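PDB 6D1P: glycosyl hydrolases family 2, sugar binding domain protein from Bacteroides uniformis str. 3978 T3 ii, which probably hydrolyses O-glycosyl bonds of glucuronides, as a gut bacterial beta-glucuronidase of glycosyl hydrolase family 2. Local coordinates for residues L324-H329 against G357-R362; I465-F470 against S479-A484; N493-E498 against E565-L570; L509-G514 against G572-T577. All coordinates share one frame; numbering follows the deposited sequence.

All four contacts belong to the TIM barrel domain. Contacts 1, 2 and 4 join neighbouring strands of its wall, whereas contact 3 lies in the layer outside, its centre about 17 Å from that of contact 1. Contacts 1 and 4, with centres about 8 Å apart, are tied by the salt bridge from Arg362 NH1 to Glu512 OE2 (3.0 Å). Contact 2 reaches contact 4, their centres about 10 Å apart, through Arg466 NE and Ala511 O. Contact 3 is linked to contact 4 by Glu498 and His510. Glycerol, probably from the crystallisation liquor, lies near Arg466, Glu512 and, less closely, Arg362; it may mark a pocket at the mouth of the barrel, consistent with the active site.

Contact 1: residues L324-H329 against G357-R362; sequences LLRGTH and GANFIR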
loop_
_atom_site.group_PDB
_atom_site.type_symbol
_atom_site.label_atom_id
_atom_site.label_comp_id
_atom_site.label_asym_id
_atom_site.label_seq_id
_atom_site.Cartn_x
_atom_site.Cartn_y
_atom_site.Cartn_z
ATOM N N LEU A 324 19.489 41.612 -14.547
ATOM C CA LEU A 324 19.038 40.421 -15.240
ATOM C C LEU A 324 18.819 39.312 -14.212
ATOM O O LEU A 324 19.763 38.857 -13.569
ATOM C CB LEU A 324 20.043 40.011 -16.306
ATOM C CG LEU A 324 19.312 39.060 -17.259
ATOM C CD1 LEU A 324 19.718 39.327 -18.690
ATOM C CD2 LEU A 324 19.560 37.605 -16.884
ATOM N N LEU A 325 17.569 38.893 -14.048
ATOM C CA LEU A 325 17.241 37.851 -13.085
ATOM C C LEU A 325 17.849 36.523 -13.531
ATOM O O LEU A 325 17.607 36.055 -14.650
ATOM C CB LEU A 325 15.724 37.746 -12.916
ATOM C CG LEU A 325 15.139 39.066 -12.397
ATOM C CD1 LEU A 325 13.625 39.048 -12.458
ATOM C CD2 LEU A 325 15.604 39.378 -10.985
ATOM N N ARG A 326 18.673 35.944 -12.675
ATOM C CA ARG A 326 19.312 34.662 -12.956
ATOM C C ARG A 326 18.590 33.654 -12.062
ATOM O O ARG A 326 18.911 33.497 -10.882
ATOM C CB ARG A 326 20.819 34.739 -12.709
ATOM C CG ARG A 326 21.465 36.029 -13.298
ATOM C CD ARG A 326 23.022 36.106 -13.147
ATOM N NE ARG A 326 23.529 35.983 -11.761
ATOM C CZ ARG A 326 23.783 36.995 -10.914
ATOM N NH1 ARG A 326 23.582 38.266 -11.275
ATOM N NH2 ARG A 326 24.236 36.734 -9.683
ATOM N N GLY A 327 17.568 33.009 -12.615
ATOM C CA GLY A 327 16.684 32.216 -11.781
ATOM C C GLY A 327 16.733 30.713 -11.951
ATOM O O GLY A 327 17.142 30.199 -12.997
ATOM N N THR A 328 16.317 30.001 -10.908
ATOM C CA THR A 328 16.091 28.561 -10.942
ATOM C C THR A 328 14.742 28.270 -10.268
ATOM O O THR A 328 14.016 29.190 -9.853
ATOM C CB THR A 328 17.276 27.818 -10.282
ATOM O OG1 THR A 328 17.306 26.439 -10.689
ATOM C CG2 THR A 328 17.244 27.908 -8.761
ATOM N N HIS A 329 14.378 26.985 -10.204
ATOM C CA HIS A 329 13.293 26.524 -9.349
ATOM C C HIS A 329 13.811 25.422 -8.433
ATOM O O HIS A 329 14.868 24.824 -8.677
ATOM C CB HIS A 329 12.096 25.922 -10.111
ATOM C CG HIS A 329 11.511 26.780 -11.186
ATOM N ND1 HIS A 329 12.159 27.028 -12.376
ATOM C CD2 HIS A 329 10.291 27.352 -11.296
ATOM C CE1 HIS A 329 11.381 27.757 -13.154
ATOM N NE2 HIS A 329 10.239 27.965 -12.522
ATOM N N GLY A 357 25.406 30.984 -8.268
ATOM C CA GLY A 357 25.357 32.314 -8.817
ATOM C C GLY A 357 23.983 32.777 -9.211
ATOM O O GLY A 357 23.867 33.852 -9.805
ATOM N N ALA A 358 22.946 31.987 -8.922
ATOM C CA ALA A 358 21.571 32.426 -9.083
ATOM C C ALA A 358 21.281 33.587 -8.153
ATOM O O ALA A 358 21.878 33.721 -7.089
ATOM C CB ALA A 358 20.589 31.283 -8.779
ATOM N N ASN A 359 20.336 34.430 -8.560
ATOM C CA ASN A 359 19.846 35.482 -7.681
ATOM C C ASN A 359 18.329 35.454 -7.561
ATOM O O ASN A 359 17.753 36.352 -6.945
ATOM C CB ASN A 359 20.330 36.873 -8.147
ATOM C CG ASN A 359 19.871 37.241 -9.571
ATOM O OD1 ASN A 359 18.973 36.624 -10.150
ATOM N ND2 ASN A 359 20.491 38.280 -10.129
ATOM N N PHE A 360 17.680 34.414 -8.083
ATOM C CA PHE A 360 16.244 34.421 -8.278
ATOM C C PHE A 360 15.752 32.981 -8.259
ATOM O O PHE A 360 16.410 32.090 -8.799
ATOM C CB PHE A 360 15.917 35.110 -9.614
ATOM C CG PHE A 360 14.449 35.347 -9.852
ATOM C CD1 PHE A 360 13.611 35.724 -8.817
ATOM C CD2 PHE A 360 13.919 35.228 -11.127
ATOM C CE1 PHE A 360 12.258 35.963 -9.042
ATOM C CE2 PHE A 360 12.571 35.465 -11.360
ATOM C CZ PHE A 360 11.737 35.826 -10.316
ATOM N N ILE A 361 14.600 32.748 -7.641
ATOM C CA ILE A 361 14.067 31.396 -7.604
ATOM C C ILE A 361 12.543 31.453 -7.579
ATOM O O ILE A 361 11.943 32.287 -6.890
ATOM C CB ILE A 361 14.638 30.612 -6.404
ATOM C CG1 ILE A 361 14.179 29.144 -6.449
ATOM C CG2 ILE A 361 14.282 31.304 -5.079
ATOM C CD1 ILE A 361 14.926 28.253 -5.449
ATOM N N ARG A 362 11.930 30.568 -8.363
ATOM C CA ARG A 362 10.506 30.275 -8.285
ATOM C C ARG A 362 10.328 28.972 -7.511
ATOM O O ARG A 362 10.915 27.951 -7.872
ATOM C CB ARG A 362 9.897 30.175 -9.687
ATOM C CG ARG A 362 8.412 29.793 -9.750
ATOM C CD ARG A 362 7.905 29.989 -11.181
ATOM N NE ARG A 362 6.601 29.377 -11.472
ATOM C CZ ARG A 362 6.405 28.435 -12.393
ATOM N NH1 ARG A 362 7.428 27.946 -13.098
ATOM N NH2 ARG A 362 5.184 27.977 -12.607
#
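Thr328 lies level with Ile361 and is bonded through both N and O to strand 360-362, to the residues before and after Ile361: its N donates to Phe360 O (3.0 Å), and its O accepts from Arg362 N (2.9 Å). On one face of the sheet Leu325 CD1 sits over the Phe360 ring, 4.2 Å from its centroid. Further along that face, His329 and Arg362, both buried, run tightly side by side, with His329 CD2 3.3 Å from Arg362 CB. The extended arginine chain carries NH1 past the imidazole to a 2.9 Å hydrogen bond with His329 NE2, the two planes standing 75° apart. Glu386 and Glu512 hold the same guanidinium from other directions.

The other end is more open to solvent, with Arg326 partly exposed, yet its polar groups are firmly bonded. A bend at chi3 (-56°) turns the guanidinium back so that NE and NH2 grip Gly357 O side-on, each at 2.9 Å and in the guanidinium plane. The Asn359 side chain crosses that of Arg326 at about a right angle, the two planes 42° apart: ND2 lies over one guanidinium face without bonding to it, while OD1 takes Arg326 N at 2.6 Å. Trp617 adds a cation-pi contact. Gly357 ends helix 343-356 in a Schellman motif, completing the first beta-alpha-beta crossover of the TIM barrel.

Contact 2: residues I465-F470 against S479-A484; sequences IRRCEF and SPTIWA. With SCN (thiocyanate ion), chain I.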
loop_
_atom_site.group_PDB
_atom_site.type_symbol
_atom_site.label_atom_id
_atom_site.label_comp_id
_atom_site.label_asym_id
_atom_site.label_seq_id
_atom_site.Cartn_x
_atom_site.Cartn_y
_atom_site.Cartn_z
ATOM N N ILE A 465 1.475 34.759 -13.765
ATOM C CA ILE A 465 1.129 33.364 -14.039
ATOM C C ILE A 465 2.047 32.859 -15.141
ATOM O O ILE A 465 2.789 33.623 -15.758
ATOM C CB ILE A 465 -0.341 33.147 -14.460
ATOM C CG1 ILE A 465 -0.637 33.903 -15.764
ATOM C CG2 ILE A 465 -1.298 33.489 -13.319
ATOM C CD1 ILE A 465 -2.062 33.750 -16.288
ATOM N N ARG A 466 1.971 31.551 -15.396
ATOM C CA ARG A 466 2.764 30.897 -16.430
ATOM C C ARG A 466 1.863 30.077 -17.347
ATOM O O ARG A 466 1.058 29.269 -16.872
ATOM C CB ARG A 466 3.858 29.986 -15.831
ATOM C CG ARG A 466 4.773 29.418 -16.929
ATOM C CD ARG A 466 5.811 28.402 -16.488
ATOM N NE ARG A 466 6.353 27.765 -17.682
ATOM C CZ ARG A 466 5.832 26.679 -18.239
ATOM N NH1 ARG A 466 4.790 26.096 -17.668
ATOM N NH2 ARG A 466 6.347 26.174 -19.351
ATOM N N ARG A 467 2.006 30.289 -18.657
ATOM C CA ARG A 467 1.387 29.473 -19.702
ATOM C C ARG A 467 -0.136 29.412 -19.546
ATOM O O ARG A 467 -0.708 28.407 -19.126
ATOM C CB ARG A 467 1.957 28.053 -19.722
ATOM C CG ARG A 467 1.894 27.426 -21.091
ATOM C CD ARG A 467 2.089 25.940 -21.056
ATOM N NE ARG A 467 0.802 25.249 -20.924
ATOM C CZ ARG A 467 0.632 23.957 -21.189
ATOM N NH1 ARG A 467 1.669 23.242 -21.591
ATOM N NH2 ARG A 467 -0.570 23.384 -21.079
ATOM N N CYS A 468 -0.777 30.523 -19.906
ATOM C CA CYS A 468 -2.232 30.536 -20.086
ATOM C C CYS A 468 -2.524 31.743 -20.981
ATOM O O CYS A 468 -2.810 32.833 -20.485
ATOM C CB CYS A 468 -2.998 30.618 -18.783
ATOM S SG CYS A 468 -4.802 30.439 -19.063
ATOM N N GLU A 469 -2.429 31.529 -22.296
ATOM C CA GLU A 469 -2.438 32.665 -23.214
ATOM C C GLU A 469 -3.735 33.458 -23.120
ATOM O O GLU A 469 -3.709 34.689 -23.205
ATOM C CB GLU A 469 -2.194 32.203 -24.648
ATOM C CG GLU A 469 -0.786 31.677 -24.889
ATOM C CD GLU A 469 0.337 32.686 -24.549
ATOM O OE1 GLU A 469 1.247 32.313 -23.764
ATOM O OE2 GLU A 469 0.319 33.829 -25.083
ATOM N N PHE A 470 -4.875 32.779 -22.904
ATOM C CA PHE A 470 -6.152 33.488 -22.842
ATOM C C PHE A 470 -6.389 34.196 -21.513
ATOM O O PHE A 470 -7.460 34.787 -21.324
ATOM C CB PHE A 470 -7.323 32.537 -23.153
ATOM C CG PHE A 470 -7.510 31.402 -22.167
ATOM C CD1 PHE A 470 -7.085 30.118 -22.477
ATOM C CD2 PHE A 470 -8.159 31.601 -20.963
ATOM C CE1 PHE A 470 -7.270 29.057 -21.586
ATOM C CE2 PHE A 470 -8.353 30.541 -20.072
ATOM C CZ PHE A 470 -7.893 29.275 -20.385
ATOM N N SER A 479 4.565 34.797 -18.146
ATOM C CA SER A 479 5.518 33.872 -18.738
ATOM C C SER A 479 4.790 32.965 -19.714
ATOM O O SER A 479 3.822 32.295 -19.317
ATOM C CB SER A 479 6.207 33.023 -17.663
ATOM O OG SER A 479 7.080 32.085 -18.264
ATOM N N PRO A 480 5.190 32.890 -20.975
ATOM C CA PRO A 480 4.655 31.831 -21.843
ATOM C C PRO A 480 5.471 30.570 -21.666
ATOM O O PRO A 480 6.273 30.508 -20.733
ATOM C CB PRO A 480 4.804 32.414 -23.246
ATOM C CG PRO A 480 6.074 33.284 -23.118
ATOM C CD PRO A 480 6.058 33.834 -21.706
ATOM N N THR A 481 5.305 29.573 -22.532
ATOM C CA THR A 481 6.119 28.369 -22.473
ATOM C C THR A 481 7.140 28.451 -23.598
ATOM O O THR A 481 6.765 28.596 -24.757
ATOM C CB THR A 481 5.269 27.087 -22.560
ATOM O OG1 THR A 481 6.118 25.933 -22.613
ATOM C CG2 THR A 481 4.366 27.075 -23.779
ATOM N N ILE A 482 8.430 28.388 -23.250
ATOM C CA ILE A 482 9.513 28.515 -24.225
ATOM C C ILE A 482 10.661 27.593 -23.828
ATOM O O ILE A 482 11.396 27.878 -22.873
ATOM C CB ILE A 482 10.016 29.961 -24.373
ATOM C CG1 ILE A 482 8.927 30.865 -24.946
ATOM C CG2 ILE A 482 11.246 29.990 -25.269
ATOM C CD1 ILE A 482 9.301 32.358 -24.936
ATOM N N TRP A 483 10.865 26.535 -24.606
ATOM C CA TRP A 483 11.833 25.481 -24.322
ATOM C C TRP A 483 12.655 25.202 -25.575
ATOM O O TRP A 483 12.692 24.078 -26.081
ATOM C CB TRP A 483 11.151 24.186 -23.864
ATOM C CG TRP A 483 10.518 24.252 -22.521
ATOM C CD1 TRP A 483 9.321 24.829 -22.200
ATOM C CD2 TRP A 483 11.048 23.707 -21.304
ATOM N NE1 TRP A 483 9.076 24.679 -20.849
ATOM C CE2 TRP A 483 10.120 23.989 -20.282
ATOM C CE3 TRP A 483 12.226 23.013 -20.981
ATOM C CZ2 TRP A 483 10.338 23.613 -18.957
ATOM C CZ3 TRP A 483 12.439 22.645 -19.668
ATOM C CH2 TRP A 483 11.492 22.936 -18.672
ATOM N N ALA A 484 13.307 26.251 -26.074
ATOM C CA ALA A 484 14.161 26.151 -27.248
ATOM C C ALA A 484 15.102 24.974 -27.121
ATOM O O ALA A 484 15.812 24.842 -26.127
ATOM C CB ALA A 484 14.969 27.444 -27.413
HETATM S S SCN I . 9.155 25.387 -27.130
HETATM C C SCN I . 7.576 25.065 -26.394
HETATM N N SCN I . 6.644 24.773 -25.724
HETATM O O HOH W 1 8.385 28.214 -20.419
HETATM O O HOH W 2 2.681 30.255 -24.144
#
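Ser479 is fastened between Ile465 and Arg467: its N donates to Ile465 O (3.2 Å), and its O receives Arg467 N (2.8 Å) almost straight, pairing strands 462-466 and 477-479 in parallel. Beside Ser479 runs the extended chain of Arg466, whose CG passes 3.8 Å from Ser479 OG. With CG anti to the backbone N (chi1 -174°), the guanidinium is carried along the loop to Trp483. Its NH2 stops 3.5 Å from Trp483 NE1 at the ring edge, the planes almost perpendicular; both are donors and do not bond. A water accepts from Arg466 NH2 (3.1 Å) and from Ile482 N (2.8 Å), bridging the segments. Arg467 CG packs at 3.7 Å on Thr481 CG2, and a second water joins Glu469 OE1, also bonded to Tyr478 OH, to Thr481 N.

Behind this shell, Glu428 forms a salt bridge with Arg466, Asp430 with Arg467, while Ala511 N donates to Ser479 OG and Ala511 O accepts from Arg466 NE. Thiocyanate, weakly held by Thr481 OG1, and glycerol, weakly bonded to Trp483 NE1, probably come from the crystallisation liquor. Two adjacent donors, turned to a water and a glycerol, are consistent with a polar pocket that could receive sugar oxygens.

Contact 3: residues N493-E498 against E565-L570; sequences NYREME and ETMPRL
Met567 and Tyr494 form a Met-aromatic pair, SD 5.1 Å from the centroid of the tyrosine ring and oblique to the ring. The methionine chain is extended beyond CG (chi2 -175°), which drives its methyl end into the notch between Tyr494 and Arg495: CE is 3.4 Å from Tyr494 CE2 and 3.6 Å from Arg495 CB. Helix 494-503 is thus packed, outside the barrel wall, against the type I turn Met567 to Leu570 that leads into strand 572-574. Leu570, buried at the end of the turn, places CD2 3.8 Å from Tyr494 OH and CD1 3.7 Å from Glu498 OE2. One helical turn apart, Tyr494 OH donates to Glu498 OE2 (2.5 Å), approaching from above the carboxylate plane; that same oxygen is bonded to His510 ND1. At the exposed margin Arg495 NH2 donates to Thr566 OG1 (3.2 Å, 148°), and this hydroxyl is also bonded to Glu563 O.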
loop_
_atom_site.group_PDB
_atom_site.type_symbol
_atom_site.label_atom_id
_atom_site.label_comp_id
_atom_site.label_asym_id
_atom_site.label_seq_id
_atom_site.Cartn_x
_atom_site.Cartn_y
_atom_site.Cartn_z
ATOM N N ASN A 493 17.574 28.649 -31.634
ATOM C CA ASN A 493 16.430 29.520 -31.892
ATOM C C ASN A 493 15.990 30.316 -30.671
ATOM O O ASN A 493 14.937 30.965 -30.728
ATOM C CB ASN A 493 15.261 28.687 -32.418
ATOM C CG ASN A 493 15.597 27.992 -33.718
ATOM O OD1 ASN A 493 15.315 26.809 -33.905
ATOM N ND2 ASN A 493 16.218 28.741 -34.644
ATOM N N TYR A 494 16.778 30.300 -29.587
ATOM C CA TYR A 494 16.321 30.844 -28.309
ATOM C C TYR A 494 16.024 32.340 -28.397
ATOM O O TYR A 494 14.946 32.795 -28.004
ATOM C CB TYR A 494 17.366 30.570 -27.213
ATOM C CG TYR A 494 17.162 31.415 -25.957
ATOM C CD1 TYR A 494 15.928 31.462 -25.316
ATOM C CD2 TYR A 494 18.201 32.158 -25.416
ATOM C CE1 TYR A 494 15.737 32.236 -24.187
ATOM C CE2 TYR A 494 18.018 32.939 -24.276
ATOM C CZ TYR A 494 16.789 32.977 -23.671
ATOM O OH TYR A 494 16.595 33.752 -22.540
ATOM N N ARG A 495 16.994 33.130 -28.856
ATOM C CA ARG A 495 16.791 34.573 -28.878
ATOM C C ARG A 495 15.548 34.944 -29.679
ATOM O O ARG A 495 14.756 35.782 -29.243
ATOM C CB ARG A 495 18.028 35.279 -29.446
ATOM C CG ARG A 495 17.898 36.800 -29.463
ATOM C CD ARG A 495 18.884 37.447 -30.434
ATOM N NE ARG A 495 20.260 37.476 -29.942
ATOM C CZ ARG A 495 21.331 37.340 -30.727
ATOM N NH1 ARG A 495 21.173 37.149 -32.035
ATOM N NH2 ARG A 495 22.559 37.387 -30.205
ATOM N N GLU A 496 15.357 34.325 -30.846
ATOM C CA GLU A 496 14.196 34.641 -31.671
ATOM C C GLU A 496 12.895 34.382 -30.903
ATOM O O GLU A 496 12.036 35.267 -30.805
ATOM C CB GLU A 496 14.261 33.832 -32.976
ATOM C CG GLU A 496 13.043 34.000 -33.915
ATOM C CD GLU A 496 13.041 33.034 -35.110
ATOM O OE1 GLU A 496 14.127 32.544 -35.516
ATOM O OE2 GLU A 496 11.940 32.756 -35.643
ATOM N N MET A 497 12.766 33.185 -30.297
ATOM C CA MET A 497 11.579 32.862 -29.500
ATOM C C MET A 497 11.456 33.773 -28.282
ATOM O O MET A 497 10.345 34.167 -27.898
ATOM C CB MET A 497 11.625 31.400 -29.064
ATOM C CG MET A 497 11.755 30.437 -30.219
ATOM S SD MET A 497 12.445 28.833 -29.742
ATOM C CE MET A 497 11.018 27.965 -29.055
ATOM N N GLU A 498 12.584 34.130 -27.665
ATOM C CA GLU A 498 12.509 35.037 -26.524
ATOM C C GLU A 498 12.040 36.422 -26.951
ATOM O O GLU A 498 11.238 37.061 -26.249
ATOM C CB GLU A 498 13.866 35.134 -25.831
ATOM C CG GLU A 498 13.800 35.642 -24.402
ATOM C CD GLU A 498 13.439 34.524 -23.420
ATOM O OE1 GLU A 498 12.462 33.802 -23.696
ATOM O OE2 GLU A 498 14.148 34.352 -22.398
ATOM N N GLU A 565 23.369 37.609 -22.376
ATOM C CA GLU A 565 24.239 38.766 -22.222
ATOM C C GLU A 565 23.975 39.833 -23.279
ATOM O O GLU A 565 24.407 40.973 -23.109
ATOM C CB GLU A 565 25.700 38.334 -22.286
ATOM C CG GLU A 565 26.167 37.487 -21.120
ATOM C CD GLU A 565 27.638 37.096 -21.231
ATOM O OE1 GLU A 565 28.355 37.639 -22.117
ATOM O OE2 GLU A 565 28.071 36.245 -20.425
ATOM N N THR A 566 23.288 39.482 -24.365
ATOM C CA THR A 566 23.012 40.383 -25.475
ATOM C C THR A 566 21.527 40.736 -25.571
ATOM O O THR A 566 21.037 41.063 -26.652
ATOM C CB THR A 566 23.495 39.769 -26.792
ATOM O OG1 THR A 566 22.470 38.944 -27.372
ATOM C CG2 THR A 566 24.715 38.919 -26.551
ATOM N N MET A 567 20.796 40.681 -24.456
ATOM C CA MET A 567 19.356 40.961 -24.443
ATOM C C MET A 567 19.049 42.007 -23.387
ATOM O O MET A 567 18.674 41.671 -22.253
ATOM C CB MET A 567 18.539 39.705 -24.180
ATOM C CG MET A 567 18.739 38.600 -25.182
ATOM S SD MET A 567 17.599 37.258 -24.816
ATOM C CE MET A 567 18.239 35.984 -25.875
ATOM N N PRO A 568 19.179 43.290 -23.734
ATOM C CA PRO A 568 18.931 44.352 -22.753
ATOM C C PRO A 568 17.476 44.487 -22.329
ATOM O O PRO A 568 17.226 45.028 -21.247
ATOM C CB PRO A 568 19.418 45.620 -23.479
ATOM C CG PRO A 568 19.321 45.293 -24.927
ATOM C CD PRO A 568 19.620 43.816 -25.034
ATOM N N ARG A 569 16.502 44.052 -23.128
ATOM C CA ARG A 569 15.120 44.170 -22.654
ATOM C C ARG A 569 14.693 43.071 -21.690
ATOM O O ARG A 569 13.632 43.216 -21.070
ATOM C CB ARG A 569 14.125 44.144 -23.807
ATOM C CG ARG A 569 14.235 45.282 -24.775
ATOM C CD ARG A 569 14.085 44.688 -26.149
ATOM N NE ARG A 569 12.702 44.598 -26.596
ATOM C CZ ARG A 569 12.237 43.625 -27.370
ATOM N NH1 ARG A 569 13.034 42.631 -27.744
ATOM N NH2 ARG A 569 10.973 43.638 -27.754
ATOM N N LEU A 570 15.465 41.987 -21.562
ATOM C CA LEU A 570 15.025 40.793 -20.833
ATOM C C LEU A 570 15.030 41.050 -19.332
ATOM O O LEU A 570 16.078 41.309 -18.746
ATOM C CB LEU A 570 15.924 39.598 -21.172
ATOM C CG LEU A 570 15.617 38.216 -20.552
ATOM C CD1 LEU A 570 14.218 37.751 -20.935
ATOM C CD2 LEU A 570 16.653 37.187 -20.984
#

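Contact 4: residues L509-G514 against G572-T577; sequences LHAEWG and GSLFWT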
loop_
_atom_site.group_PDB
_atom_site.type_symbol
_atom_site.label_atom_id
_atom_site.label_comp_id
_atom_site.label_asym_id
_atom_site.label_seq_id
_atom_site.Cartn_x
_atom_site.Cartn_y
_atom_site.Cartn_z
ATOM N N LEU A 509 8.501 37.640 -18.510
ATOM C CA LEU A 509 9.471 36.975 -17.659
ATOM C C LEU A 509 9.503 35.526 -18.099
ATOM O O LEU A 509 8.446 34.896 -18.189
ATOM C CB LEU A 509 9.068 37.107 -16.188
ATOM C CG LEU A 509 9.975 36.504 -15.122
ATOM C CD1 LEU A 509 11.427 36.932 -15.339
ATOM C CD2 LEU A 509 9.484 36.930 -13.743
ATOM N N HIS A 510 10.681 35.003 -18.422
ATOM C CA HIS A 510 10.742 33.647 -18.954
ATOM C C HIS A 510 10.865 32.653 -17.796
ATOM O O HIS A 510 11.951 32.428 -17.262
ATOM C CB HIS A 510 11.872 33.490 -19.958
ATOM C CG HIS A 510 11.913 32.137 -20.591
ATOM N ND1 HIS A 510 12.627 31.871 -21.738
ATOM C CD2 HIS A 510 11.333 30.965 -20.228
ATOM C CE1 HIS A 510 12.486 30.597 -22.056
ATOM N NE2 HIS A 510 11.712 30.022 -21.152
ATOM N N ALA A 511 9.750 32.043 -17.417
ATOM C CA ALA A 511 9.736 30.995 -16.398
ATOM C C ALA A 511 9.724 29.638 -17.089
ATOM O O ALA A 511 8.800 29.344 -17.860
ATOM C CB ALA A 511 8.527 31.131 -15.473
ATOM N N GLU A 512 10.771 28.846 -16.828
ATOM C CA GLU A 512 10.963 27.447 -17.212
ATOM C C GLU A 512 11.636 27.348 -18.572
ATOM O O GLU A 512 11.109 27.843 -19.570
ATOM C CB GLU A 512 9.645 26.642 -17.206
ATOM C CG GLU A 512 8.968 26.587 -15.853
ATOM C CD GLU A 512 7.860 25.514 -15.766
ATOM O OE1 GLU A 512 7.913 24.521 -16.525
ATOM O OE2 GLU A 512 6.922 25.688 -14.950
ATOM N N TRP A 513 12.807 26.711 -18.594
ATOM C CA TRP A 513 13.543 26.300 -19.782
ATOM C C TRP A 513 14.689 25.419 -19.318
ATOM O O TRP A 513 15.060 25.428 -18.143
ATOM C CB TRP A 513 14.089 27.491 -20.577
ATOM C CG TRP A 513 15.053 28.330 -19.811
ATOM C CD1 TRP A 513 14.752 29.362 -18.971
ATOM C CD2 TRP A 513 16.481 28.221 -19.817
ATOM N NE1 TRP A 513 15.906 29.903 -18.446
ATOM C CE2 TRP A 513 16.981 29.227 -18.964
ATOM C CE3 TRP A 513 17.388 27.380 -20.474
ATOM C CZ2 TRP A 513 18.342 29.414 -18.756
ATOM C CZ3 TRP A 513 18.736 27.562 -20.255
ATOM C CH2 TRP A 513 19.203 28.567 -19.404
ATOM N N GLY A 514 15.266 24.687 -20.261
ATOM C CA GLY A 514 16.348 23.767 -19.967
ATOM C C GLY A 514 16.083 22.419 -20.607
ATOM O O GLY A 514 15.723 22.360 -21.790
ATOM N N GLY A 572 14.571 38.638 -17.241
ATOM C CA GLY A 572 15.357 37.505 -16.796
ATOM C C GLY A 572 14.630 36.195 -17.044
ATOM O O GLY A 572 13.609 36.144 -17.735
ATOM N N SER A 573 15.181 35.131 -16.462
ATOM C CA SER A 573 14.546 33.832 -16.602
ATOM C C SER A 573 14.801 32.982 -15.365
ATOM O O SER A 573 15.638 33.309 -14.517
ATOM C CB SER A 573 15.048 33.102 -17.834
ATOM O OG SER A 573 16.388 32.716 -17.620
ATOM N N LEU A 574 14.054 31.871 -15.280
ATOM C CA LEU A 574 14.285 30.812 -14.298
ATOM C C LEU A 574 14.338 29.499 -15.056
ATOM O O LEU A 574 13.322 29.062 -15.610
ATOM C CB LEU A 574 13.183 30.771 -13.242
ATOM C CG LEU A 574 12.815 32.132 -12.652
ATOM C CD1 LEU A 574 11.504 32.666 -13.266
ATOM C CD2 LEU A 574 12.723 32.064 -11.146
ATOM N N PHE A 575 15.503 28.860 -15.097
ATOM C CA PHE A 575 15.523 27.551 -15.723
ATOM C C PHE A 575 14.845 26.542 -14.804
ATOM O O PHE A 575 14.747 26.742 -13.591
ATOM C CB PHE A 575 16.947 27.120 -16.101
ATOM C CG PHE A 575 17.817 26.694 -14.942
ATOM C CD1 PHE A 575 18.645 27.616 -14.298
ATOM C CD2 PHE A 575 17.881 25.350 -14.553
ATOM C CE1 PHE A 575 19.489 27.215 -13.253
ATOM C CE2 PHE A 575 18.701 24.936 -13.502
ATOM C CZ PHE A 575 19.515 25.863 -12.856
ATOM N N TRP A 576 14.294 25.494 -15.410
ATOM C CA TRP A 576 13.647 24.399 -14.689
ATOM C C TRP A 576 14.519 23.177 -14.915
ATOM O O TRP A 576 14.570 22.646 -16.030
ATOM C CB TRP A 576 12.218 24.170 -15.183
ATOM C CG TRP A 576 11.474 23.069 -14.444
ATOM C CD1 TRP A 576 11.616 21.725 -14.616
ATOM C CD2 TRP A 576 10.491 23.244 -13.420
ATOM N NE1 TRP A 576 10.798 21.050 -13.746
ATOM C CE2 TRP A 576 10.093 21.955 -13.001
ATOM C CE3 TRP A 576 9.907 24.367 -12.817
ATOM C CZ2 TRP A 576 9.114 21.751 -12.016
ATOM C CZ3 TRP A 576 8.950 24.173 -11.828
ATOM C CH2 TRP A 576 8.562 22.867 -11.433
ATOM N N THR A 577 15.210 22.727 -13.876
ATOM C CA THR A 577 15.033 23.166 -12.500
ATOM C C THR A 577 16.365 22.892 -11.824
ATOM O O THR A 577 17.281 22.345 -12.466
ATOM C CB THR A 577 13.855 22.404 -11.778
ATOM O OG1 THR A 577 13.638 22.953 -10.470
ATOM C CG2 THR A 577 14.132 20.900 -11.671
#
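The seventh and eighth strands of the TIM barrel pair here, where His510 and Ala511 lie beside Ser573 and Leu574, and the chains continue into the rim that carries Glu512 and Trp576. Parallel bonding runs from His510 N to Gly572 O (3.2 Å), Leu574 N to His510 O (2.9 Å) and Glu512 N to Leu574 O (2.8 Å). The regular pairing then breaks at Glu512, whose phi is +89°, and the backbones meet again through Trp576 N and Trp513 O (2.8 Å).

With CG between the backbone N and the carbonyl carbon (chi1 +61°), Trp513 lies over Phe575: the CA of Phe575 stands 3.8 Å above the centroid of the five-membered ring, CB covers the same indole, and NE1 donates weakly at the ring edge to Ser573 OG (3.0 Å), which is also bonded to Gln564 NE2. Glu512 runs alongside Trp576, with carboxylate and indole planes 31° apart and CD 3.8 Å from CE3. Thr577 CB lies over the opposite indole face, following a cis peptide after Trp576, a feature known in this position in clan GH-A barrels.

Lying along the Trp576 indole, with OE2 on Arg362 and OE1 on glycerol, the Glu512 carboxylate is at the end of the seventh strand, where clan GH-A enzymes carry their nucleophile, which is consistent with such a role.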